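Local atomic coordinates of phosphoribosylformylglycinamidine synthase 2 (Thermus thermophilus, PDB entry 3VIU), a protein that belongs to the PurM-like AIR synthase related family, with two copies each of its N-terminal and C-terminal domains, and binds adenosine-5'-diphosphate and magnesium. Residues D160-E165 against S401-S406; R407-E412 against P718-L723; D122-G127 against P171-M176. All coordinates share one frame; numbering follows the deposited sequence.

Contact 1: residues D160-E165 against S401-S406; sequences DLYFHE and SPNLAS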
loop_
_atom_site.group_PDB
_atom_site.type_symbol
_atom_site.label_atom_id
_atom_site.label_comp_id
_atom_site.label_asym_id
_atom_site.label_seq_id
_atom_site.Cartn_x
_atom_site.Cartn_y
_atom_site.Cartn_z
ATOM N N ASP A 160 -1.924 -3.688 -7.147
ATOM C CA ASP A 160 -3.336 -3.615 -7.501
ATOM C C ASP A 160 -3.590 -2.504 -8.514
ATOM O O ASP A 160 -3.301 -1.343 -8.251
ATOM C CB ASP A 160 -4.138 -3.372 -6.221
ATOM C CG ASP A 160 -5.622 -3.325 -6.456
ATOM O OD1 ASP A 160 -6.162 -4.228 -7.124
ATOM O OD2 ASP A 160 -6.255 -2.382 -5.950
ATOM N N LEU A 161 -4.128 -2.878 -9.672
ATOM C CA LEU A 161 -4.427 -1.934 -10.750
ATOM C C LEU A 161 -5.913 -1.947 -11.087
ATOM O O LEU A 161 -6.502 -3.010 -11.278
ATOM C CB LEU A 161 -3.622 -2.296 -12.003
ATOM C CG LEU A 161 -4.025 -1.595 -13.309
ATOM C CD1 LEU A 161 -3.774 -0.083 -13.224
ATOM C CD2 LEU A 161 -3.243 -2.216 -14.456
ATOM N N TYR A 162 -6.519 -0.767 -11.150
ATOM C CA TYR A 162 -7.934 -0.669 -11.467
ATOM C C TYR A 162 -8.254 0.590 -12.261
ATOM O O TYR A 162 -7.720 1.669 -11.982
ATOM C CB TYR A 162 -8.774 -0.705 -10.191
ATOM C CG TYR A 162 -10.201 -1.111 -10.470
ATOM C CD1 TYR A 162 -11.159 -0.170 -10.849
ATOM C CD2 TYR A 162 -10.565 -2.457 -10.473
ATOM C CE1 TYR A 162 -12.441 -0.560 -11.238
ATOM C CE2 TYR A 162 -11.836 -2.860 -10.861
ATOM C CZ TYR A 162 -12.770 -1.910 -11.249
ATOM O OH TYR A 162 -14.007 -2.322 -11.697
ATOM N N PHE A 163 -9.112 0.449 -13.267
ATOM C CA PHE A 163 -9.493 1.587 -14.089
ATOM C C PHE A 163 -10.914 1.991 -13.716
ATOM O O PHE A 163 -11.804 1.140 -13.633
ATOM C CB PHE A 163 -9.406 1.235 -15.575
ATOM C CG PHE A 163 -8.029 0.835 -16.027
ATOM C CD1 PHE A 163 -7.599 -0.483 -15.912
ATOM C CD2 PHE A 163 -7.163 1.776 -16.581
ATOM C CE1 PHE A 163 -6.324 -0.862 -16.347
ATOM C CE2 PHE A 163 -5.886 1.413 -17.020
ATOM C CZ PHE A 163 -5.464 0.090 -16.905
ATOM N N HIS A 164 -11.130 3.287 -13.494
ATOM C CA HIS A 164 -12.446 3.754 -13.088
ATOM C C HIS A 164 -12.712 5.230 -13.394
ATOM O O HIS A 164 -11.817 6.078 -13.343
ATOM C CB HIS A 164 -12.623 3.470 -11.584
ATOM C CG HIS A 164 -14.014 3.682 -11.069
ATOM N ND1 HIS A 164 -14.540 4.935 -10.826
ATOM C CD2 HIS A 164 -14.974 2.797 -10.711
ATOM C CE1 HIS A 164 -15.762 4.810 -10.337
ATOM N NE2 HIS A 164 -16.049 3.522 -10.255
ATOM N N GLU A 165 -13.972 5.499 -13.707
ATOM C CA GLU A 165 -14.491 6.819 -14.042
ATOM C C GLU A 165 -14.141 7.886 -13.009
ATOM O O GLU A 165 -13.777 9.006 -13.367
ATOM C CB GLU A 165 -16.020 6.702 -14.216
ATOM C CG GLU A 165 -16.843 7.968 -14.025
ATOM C CD GLU A 165 -17.164 8.276 -12.569
ATOM O OE1 GLU A 165 -17.643 7.374 -11.848
ATOM O OE2 GLU A 165 -16.952 9.437 -12.149
ATOM N N SER A 401 -12.003 -7.898 -19.624
ATOM C CA SER A 401 -12.128 -6.588 -19.005
ATOM C C SER A 401 -10.786 -6.149 -18.456
ATOM O O SER A 401 -10.132 -6.897 -17.734
ATOM C CB SER A 401 -13.132 -6.620 -17.854
ATOM O OG SER A 401 -12.947 -5.496 -17.000
ATOM N N PRO A 402 -10.356 -4.924 -18.789
ATOM C CA PRO A 402 -9.077 -4.388 -18.314
ATOM C C PRO A 402 -8.894 -4.449 -16.788
ATOM O O PRO A 402 -7.770 -4.391 -16.287
ATOM C CB PRO A 402 -9.093 -2.959 -18.844
ATOM C CG PRO A 402 -9.799 -3.119 -20.153
ATOM C CD PRO A 402 -10.961 -4.023 -19.789
ATOM N N ASN A 403 -9.989 -4.560 -16.053
ATOM C CA ASN A 403 -9.911 -4.624 -14.604
ATOM C C ASN A 403 -9.757 -6.057 -14.094
ATOM O O ASN A 403 -9.433 -6.270 -12.926
ATOM C CB ASN A 403 -11.165 -3.987 -13.985
ATOM C CG ASN A 403 -11.119 -2.456 -13.989
ATOM O OD1 ASN A 403 -12.159 -1.796 -14.077
ATOM N ND2 ASN A 403 -9.919 -1.892 -13.871
ATOM N N LEU A 404 -9.971 -7.035 -14.970
ATOM C CA LEU A 404 -9.880 -8.443 -14.587
ATOM C C LEU A 404 -8.834 -9.251 -15.365
ATOM O O LEU A 404 -8.444 -10.333 -14.942
ATOM C CB LEU A 404 -11.249 -9.095 -14.754
ATOM C CG LEU A 404 -12.377 -8.312 -14.078
ATOM C CD1 LEU A 404 -13.747 -8.866 -14.493
ATOM C CD2 LEU A 404 -12.180 -8.383 -12.572
ATOM N N ALA A 405 -8.384 -8.717 -16.495
ATOM C CA ALA A 405 -7.393 -9.376 -17.338
ATOM C C ALA A 405 -5.995 -9.449 -16.712
ATOM O O ALA A 405 -5.702 -8.788 -15.721
ATOM C CB ALA A 405 -7.322 -8.670 -18.682
ATOM N N SER A 406 -5.132 -10.254 -17.312
ATOM C CA SER A 406 -3.768 -10.440 -16.827
ATOM C C SER A 406 -2.946 -9.146 -16.745
ATOM O O SER A 406 -2.968 -8.340 -17.675
ATOM C CB SER A 406 -3.049 -11.444 -17.730
ATOM O OG SER A 406 -1.701 -11.601 -17.344
#
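N403 reaches out of a loop and lays its amide on the ring of Y162, at the outer border of a PurM-type N-terminal domain. Y162 and F163 belong to strand 156-163, an outermost strand of that domain's mixed sheet; backbone bonds from Y162 to L124 and F126 tie it inward to strand 116-126, while N403 approaches from the loop between helix 391-399 and helix 408-411. That loop is shaped by an ST turn, in which N403 N donates to S401 OG at 3.2 Å, and by S401 O, which takes two backbone bonds, from L404 N and A405 N.

Followed outward, the N403 side chain begins with CB, 3.4 Å from CE2 of Y162. With CG beside the backbone N and anti to the carbonyl carbon (chi1 -78°), the amide is carried over the tyrosine ring, CG standing 3.2 Å above its plane and displaced toward the rim. Amide and ring planes differ by only 14°, an offset stack rather than an edge-on approach. Beyond CG the amide end extends to the backbone N and O of F163. The tyrosine's own polar end is engaged by another partner: Y162 OH is hydrogen-bonded to E578. In the ring plane, at its edge, sits CB of H164.

F163 completes the contact, and P129 touches both its side chain and that of P402. With CG beside its backbone N (chi1 -60°), the phenyl ring turns its edge to the loop: P402 O stands near the ring plane, 3.8 Å from F163 CE1, and P402 CB lies 4.1 Å from F163 CD1.

Contact 2: residues R407-E412 against P718-L723; sequences REAVYE and PLREVL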
loop_
_atom_site.group_PDB
_atom_site.type_symbol
_atom_site.label_atom_id
_atom_site.label_comp_id
_atom_site.label_asym_id
_atom_site.label_seq_id
_atom_site.Cartn_x
_atom_site.Cartn_y
_atom_site.Cartn_z
ATOM N N ARG A 407 -2.238 -8.946 -15.627
ATOM C CA ARG A 407 -1.385 -7.763 -15.459
ATOM C C ARG A 407 0.022 -8.190 -15.896
ATOM O O ARG A 407 1.006 -7.508 -15.619
ATOM C CB ARG A 407 -1.296 -7.297 -13.994
ATOM C CG ARG A 407 -2.470 -7.597 -13.074
ATOM C CD ARG A 407 -3.511 -6.492 -13.020
ATOM N NE ARG A 407 -4.530 -6.715 -14.029
ATOM C CZ ARG A 407 -5.663 -6.032 -14.123
ATOM N NH1 ARG A 407 -5.944 -5.061 -13.263
ATOM N NH2 ARG A 407 -6.515 -6.328 -15.087
ATOM N N GLU A 408 0.097 -9.336 -16.563
ATOM C CA GLU A 408 1.351 -9.913 -17.040
ATOM C C GLU A 408 2.287 -8.922 -17.759
ATOM O O GLU A 408 3.490 -8.890 -17.497
ATOM C CB GLU A 408 1.010 -11.086 -17.960
ATOM C CG GLU A 408 2.020 -12.216 -18.017
ATOM C CD GLU A 408 1.379 -13.533 -18.475
ATOM O OE1 GLU A 408 0.593 -13.524 -19.456
ATOM O OE2 GLU A 408 1.669 -14.581 -17.855
ATOM N N ALA A 409 1.738 -8.113 -18.659
ATOM C CA ALA A 409 2.549 -7.151 -19.400
ATOM C C ALA A 409 3.164 -6.094 -18.483
ATOM O O ALA A 409 4.133 -5.431 -18.855
ATOM C CB ALA A 409 1.708 -6.478 -20.493
ATOM N N VAL A 410 2.603 -5.942 -17.289
ATOM C CA VAL A 410 3.112 -4.964 -16.332
ATOM C C VAL A 410 4.345 -5.473 -15.572
ATOM O O VAL A 410 5.434 -4.898 -15.680
ATOM C CB VAL A 410 2.009 -4.563 -15.323
ATOM C CG1 VAL A 410 2.607 -3.788 -14.150
ATOM C CG2 VAL A 410 0.955 -3.730 -16.035
ATOM N N TYR A 411 4.172 -6.557 -14.818
ATOM C CA TYR A 411 5.258 -7.143 -14.033
ATOM C C TYR A 411 6.418 -7.674 -14.869
ATOM O O TYR A 411 7.475 -7.998 -14.331
ATOM C CB TYR A 411 4.694 -8.232 -13.115
ATOM C CG TYR A 411 3.699 -7.644 -12.148
ATOM C CD1 TYR A 411 4.109 -6.725 -11.180
ATOM C CD2 TYR A 411 2.329 -7.890 -12.285
ATOM C CE1 TYR A 411 3.184 -6.047 -10.380
ATOM C CE2 TYR A 411 1.392 -7.216 -11.491
ATOM C CZ TYR A 411 1.829 -6.291 -10.545
ATOM O OH TYR A 411 0.917 -5.580 -9.796
ATOM N N GLU A 412 6.223 -7.755 -16.181
ATOM C CA GLU A 412 7.271 -8.217 -17.083
ATOM C C GLU A 412 8.310 -7.105 -17.246
ATOM O O GLU A 412 9.402 -7.325 -17.777
ATOM C CB GLU A 412 6.681 -8.591 -18.445
ATOM C CG GLU A 412 6.437 -10.086 -18.629
ATOM C CD GLU A 412 5.615 -10.402 -19.876
ATOM O OE1 GLU A 412 5.903 -9.815 -20.941
ATOM O OE2 GLU A 412 4.688 -11.242 -19.789
ATOM N N PRO A 718 -6.128 -8.002 -23.294
ATOM C CA PRO A 718 -6.530 -6.677 -22.790
ATOM C C PRO A 718 -5.468 -5.677 -22.333
ATOM O O PRO A 718 -5.234 -4.677 -23.003
ATOM C CB PRO A 718 -7.513 -7.017 -21.683
ATOM C CG PRO A 718 -8.196 -8.222 -22.243
ATOM C CD PRO A 718 -7.030 -9.043 -22.767
ATOM N N LEU A 719 -4.837 -5.924 -21.192
ATOM C CA LEU A 719 -3.834 -4.990 -20.700
ATOM C C LEU A 719 -2.533 -4.965 -21.475
ATOM O O LEU A 719 -1.806 -3.976 -21.429
ATOM C CB LEU A 719 -3.525 -5.249 -19.227
ATOM C CG LEU A 719 -4.570 -4.724 -18.247
ATOM C CD1 LEU A 719 -4.017 -4.807 -16.832
ATOM C CD2 LEU A 719 -4.920 -3.285 -18.598
ATOM N N ARG A 720 -2.225 -6.049 -22.178
ATOM C CA ARG A 720 -0.989 -6.096 -22.938
ATOM C C ARG A 720 -1.006 -5.090 -24.074
ATOM O O ARG A 720 -0.008 -4.417 -24.316
ATOM C CB ARG A 720 -0.735 -7.499 -23.488
ATOM C CG ARG A 720 0.540 -7.598 -24.310
ATOM C CD ARG A 720 0.911 -9.038 -24.637
ATOM N NE ARG A 720 1.350 -9.792 -23.464
ATOM C CZ ARG A 720 2.414 -9.490 -22.722
ATOM N NH1 ARG A 720 3.169 -8.436 -23.019
ATOM N NH2 ARG A 720 2.728 -10.251 -21.682
ATOM N N GLU A 721 -2.127 -4.980 -24.781
ATOM C CA GLU A 721 -2.196 -4.017 -25.873
ATOM C C GLU A 721 -2.296 -2.605 -25.317
ATOM O O GLU A 721 -1.619 -1.700 -25.801
ATOM C CB GLU A 721 -3.373 -4.318 -26.806
ATOM C CG GLU A 721 -4.476 -5.152 -26.196
ATOM C CD GLU A 721 -5.380 -5.786 -27.249
ATOM O OE1 GLU A 721 -6.289 -6.559 -26.872
ATOM O OE2 GLU A 721 -5.180 -5.512 -28.456
ATOM N N VAL A 722 -3.123 -2.419 -24.290
ATOM C CA VAL A 722 -3.275 -1.106 -23.673
ATOM C C VAL A 722 -1.916 -0.546 -23.270
ATOM O O VAL A 722 -1.619 0.619 -23.521
ATOM C CB VAL A 722 -4.172 -1.170 -22.419
ATOM C CG1 VAL A 722 -4.141 0.157 -21.672
ATOM C CG2 VAL A 722 -5.590 -1.496 -22.826
ATOM N N LEU A 723 -1.091 -1.389 -22.652
ATOM C CA LEU A 723 0.234 -0.985 -22.199
ATOM C C LEU A 723 1.250 -0.968 -23.334
ATOM O O LEU A 723 2.031 -0.030 -23.459
ATOM C CB LEU A 723 0.730 -1.927 -21.100
ATOM C CG LEU A 723 1.443 -1.340 -19.874
ATOM C CD1 LEU A 723 2.471 -2.350 -19.374
ATOM C CD2 LEU A 723 2.124 -0.024 -20.223
#
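R720 and E412 form a salt bridge on the exposed side of the contact, carried by one nitrogen of the guanidinium group. NH2 of R720 donates to OE2 of E412 at 2.9 Å, with an N-H...O angle of 131°; the carboxylate oxygen is met on its syn side, although the donor stands 32° out of the carboxylate plane. From the same NH2 a second, weak bond runs to E412 OE1 at 3.3 Å. E408 OE1 lies 4.5 Å from R720 NH2, too long for a salt bridge. The arginine starts out extended and then bends at chi3 (-70°), folding its flat end over A409, whose CB lies against one guanidinium face at 3.5 Å from NH1.

At A409 helix 408-411 comes close to the end of helix 708-723, CA of A409 and CA of R720 being 5.1 Å apart, as the small side chain permits. Deeper in, L723 CD1 packs beside that alanine, 3.5 Å from A409 O, and meets V410 CG2 at 3.9 Å, the two side chains crossing at about a right angle. At the N-cap position of the short helix, R407 uses the face of its guanidinium: L719 CD1 sits 3.4 Å from R407 CZ, while R407 NH2 is hydrogen-bonded to A405 O. L719 also touches L161 and F163 of strand 156-163.

Apolar carbon thus lies on one face of each arginine, while N-H groups turn to oxygen, for R720 near its guanidinium plane. E412 is exposed, making its bridge probably more adaptable than the buried packing; a crystal neighbour may influence its modelled conformation.

Contact 3: residues D122-G127 against P171-M176; sequences DSLRFG and PLVNAM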
loop_
_atom_site.group_PDB
_atom_site.type_symbol
_atom_site.label_atom_id
_atom_site.label_comp_id
_atom_site.label_asym_id
_atom_site.label_seq_id
_atom_site.Cartn_x
_atom_site.Cartn_y
_atom_site.Cartn_z
ATOM N N ASP A 122 2.727 -1.953 -6.010
ATOM C CA ASP A 122 2.114 -0.714 -6.466
ATOM C C ASP A 122 0.587 -0.784 -6.457
ATOM O O ASP A 122 -0.002 -1.808 -6.791
ATOM C CB ASP A 122 2.615 -0.369 -7.871
ATOM C CG ASP A 122 2.427 -1.508 -8.853
ATOM O OD1 ASP A 122 3.004 -2.593 -8.620
ATOM O OD2 ASP A 122 1.707 -1.326 -9.860
ATOM N N SER A 123 -0.045 0.312 -6.058
ATOM C CA SER A 123 -1.495 0.385 -6.012
ATOM C C SER A 123 -1.870 1.538 -6.937
ATOM O O SER A 123 -1.669 2.712 -6.601
ATOM C CB SER A 123 -1.955 0.651 -4.578
ATOM O OG SER A 123 -3.270 0.166 -4.369
ATOM N N LEU A 124 -2.419 1.200 -8.102
ATOM C CA LEU A 124 -2.759 2.199 -9.113
ATOM C C LEU A 124 -4.237 2.347 -9.497
ATOM O O LEU A 124 -4.978 1.370 -9.625
ATOM C CB LEU A 124 -1.938 1.918 -10.378
ATOM C CG LEU A 124 -0.456 1.598 -10.162
ATOM C CD1 LEU A 124 0.210 1.296 -11.492
ATOM C CD2 LEU A 124 0.232 2.779 -9.480
ATOM N N ARG A 125 -4.634 3.597 -9.709
ATOM C CA ARG A 125 -5.996 3.952 -10.087
ATOM C C ARG A 125 -5.967 5.016 -11.180
ATOM O O ARG A 125 -5.426 6.096 -10.982
ATOM C CB ARG A 125 -6.758 4.491 -8.870
ATOM C CG ARG A 125 -6.882 3.491 -7.723
ATOM C CD ARG A 125 -7.748 2.302 -8.127
ATOM N NE ARG A 125 -7.992 1.405 -7.006
ATOM C CZ ARG A 125 -7.193 0.407 -6.647
ATOM N NH1 ARG A 125 -7.520 -0.334 -5.603
ATOM N NH2 ARG A 125 -6.083 0.134 -7.329
ATOM N N PHE A 126 -6.552 4.695 -12.333
ATOM C CA PHE A 126 -6.631 5.608 -13.472
ATOM C C PHE A 126 -8.062 5.560 -14.015
ATOM O O PHE A 126 -8.850 4.688 -13.628
ATOM C CB PHE A 126 -5.674 5.167 -14.580
ATOM C CG PHE A 126 -4.247 5.081 -14.155
ATOM C CD1 PHE A 126 -3.566 6.213 -13.732
ATOM C CD2 PHE A 126 -3.571 3.866 -14.196
ATOM C CE1 PHE A 126 -2.220 6.141 -13.355
ATOM C CE2 PHE A 126 -2.231 3.779 -13.822
ATOM C CZ PHE A 126 -1.551 4.920 -13.400
ATOM N N GLY A 127 -8.388 6.485 -14.917
ATOM C CA GLY A 127 -9.710 6.510 -15.511
ATOM C C GLY A 127 -9.874 5.304 -16.415
ATOM O O GLY A 127 -8.989 4.452 -16.435
ATOM N N PRO A 171 -5.726 10.776 -10.715
ATOM C CA PRO A 171 -5.266 9.391 -10.658
ATOM C C PRO A 171 -4.571 9.128 -9.320
ATOM O O PRO A 171 -4.223 10.065 -8.590
ATOM C CB PRO A 171 -4.316 9.302 -11.851
ATOM C CG PRO A 171 -3.727 10.675 -11.897
ATOM C CD PRO A 171 -4.940 11.550 -11.692
ATOM N N LEU A 172 -4.378 7.860 -8.989
ATOM C CA LEU A 172 -3.716 7.530 -7.742
ATOM C C LEU A 172 -2.513 6.640 -7.978
ATOM O O LEU A 172 -2.553 5.718 -8.790
ATOM C CB LEU A 172 -4.676 6.820 -6.784
ATOM C CG LEU A 172 -5.916 7.552 -6.270
ATOM C CD1 LEU A 172 -6.615 6.663 -5.260
ATOM C CD2 LEU A 172 -5.534 8.878 -5.630
ATOM N N VAL A 173 -1.439 6.932 -7.263
ATOM C CA VAL A 173 -0.231 6.138 -7.354
ATOM C C VAL A 173 0.328 5.984 -5.948
ATOM O O VAL A 173 0.884 6.927 -5.378
ATOM C CB VAL A 173 0.827 6.801 -8.252
ATOM C CG1 VAL A 173 2.043 5.893 -8.362
ATOM C CG2 VAL A 173 0.235 7.094 -9.626
ATOM N N ASN A 174 0.143 4.799 -5.379
ATOM C CA ASN A 174 0.639 4.505 -4.040
ATOM C C ASN A 174 1.663 3.379 -4.146
ATOM O O ASN A 174 1.478 2.426 -4.909
ATOM C CB ASN A 174 -0.509 4.069 -3.128
ATOM C CG ASN A 174 -1.376 5.235 -2.668
ATOM O OD1 ASN A 174 -1.685 6.148 -3.443
ATOM N ND2 ASN A 174 -1.790 5.196 -1.403
ATOM N N ALA A 175 2.749 3.486 -3.395
ATOM C CA ALA A 175 3.766 2.448 -3.433
ATOM C C ALA A 175 3.992 1.879 -2.042
ATOM O O ALA A 175 4.167 2.615 -1.069
ATOM C CB ALA A 175 5.067 2.999 -3.995
HETATM N N MSE A 176 3.981 0.559 -1.953
HETATM C CA MSE A 176 4.196 -0.112 -0.688
HETATM C C MSE A 176 5.569 -0.769 -0.737
HETATM O O MSE A 176 5.995 -1.241 -1.788
HETATM C CB MSE A 176 3.115 -1.166 -0.479
HETATM C CG MSE A 176 3.209 -1.919 0.827
HETATM SE SE MSE A 176 1.818 -3.279 0.899
HETATM C CE MSE A 176 2.414 -4.273 2.450
#
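S123 and R125 pair with N174 and L172 in antiparallel register, the strand segments running 172° apart with axes 4.8 Å from each other at closest approach. Four nearly straight backbone bonds hold the two hydrogen-bonded pairs: S123 N to N174 O measures 2.8 Å and L172 N to R125 O 2.9 Å, with their reciprocal bonds slightly longer. Between these rungs, the non-hydrogen-bonded pair L124 and V173 sets its side chains alongside each other, CD2 of L124 to CG1 of V173 at 3.8 Å.

These are neighbouring interior strands of the mixed sheet of the first PurM-like N-terminal domain. Its face bearing S123, R125, L172 and N174 packs on strand 538-548 of the second such domain, consistent with how PurM-type dimers pack their N-terminal sheets together, here within one chain; on the other face V173 touches S91 of helix 88-93.

CB of R125 and CB of L172 meet at 3.8 Å, after which the arginine bends at chi2 (-66°) and curls back on its own strand. NH2 of R125 donates to L124 O at 2.8 Å, from above the carbonyl plane, and NH1 forms a salt bridge with D160. F126 CD1 approaches P171 CB at 3.7 Å.

How the contacts relate
Contacts 1 and 3 share a sheet, since strands 156-163 and 116-126 are neighbours in it; H164 N and F126 O, 2.7 Å apart, probably continue their hydrogen bonding at its end. Contacts 1 and 2 follow one another along 401-412 and touch directly, A405 CB lying 3.4 Å from P718 CB. Their centres are 11 Å apart, against 16 Å between contacts 2 and 3, which approach at Y411 OH and D122 OD1, 3.8 Å apart. The ligands sit near different contacts: a magnesium ion is about 12 Å from the side chain of Y162 and about 11 Å from that of R407, and adenosine-5'-diphosphate is about 9 Å from that of N174.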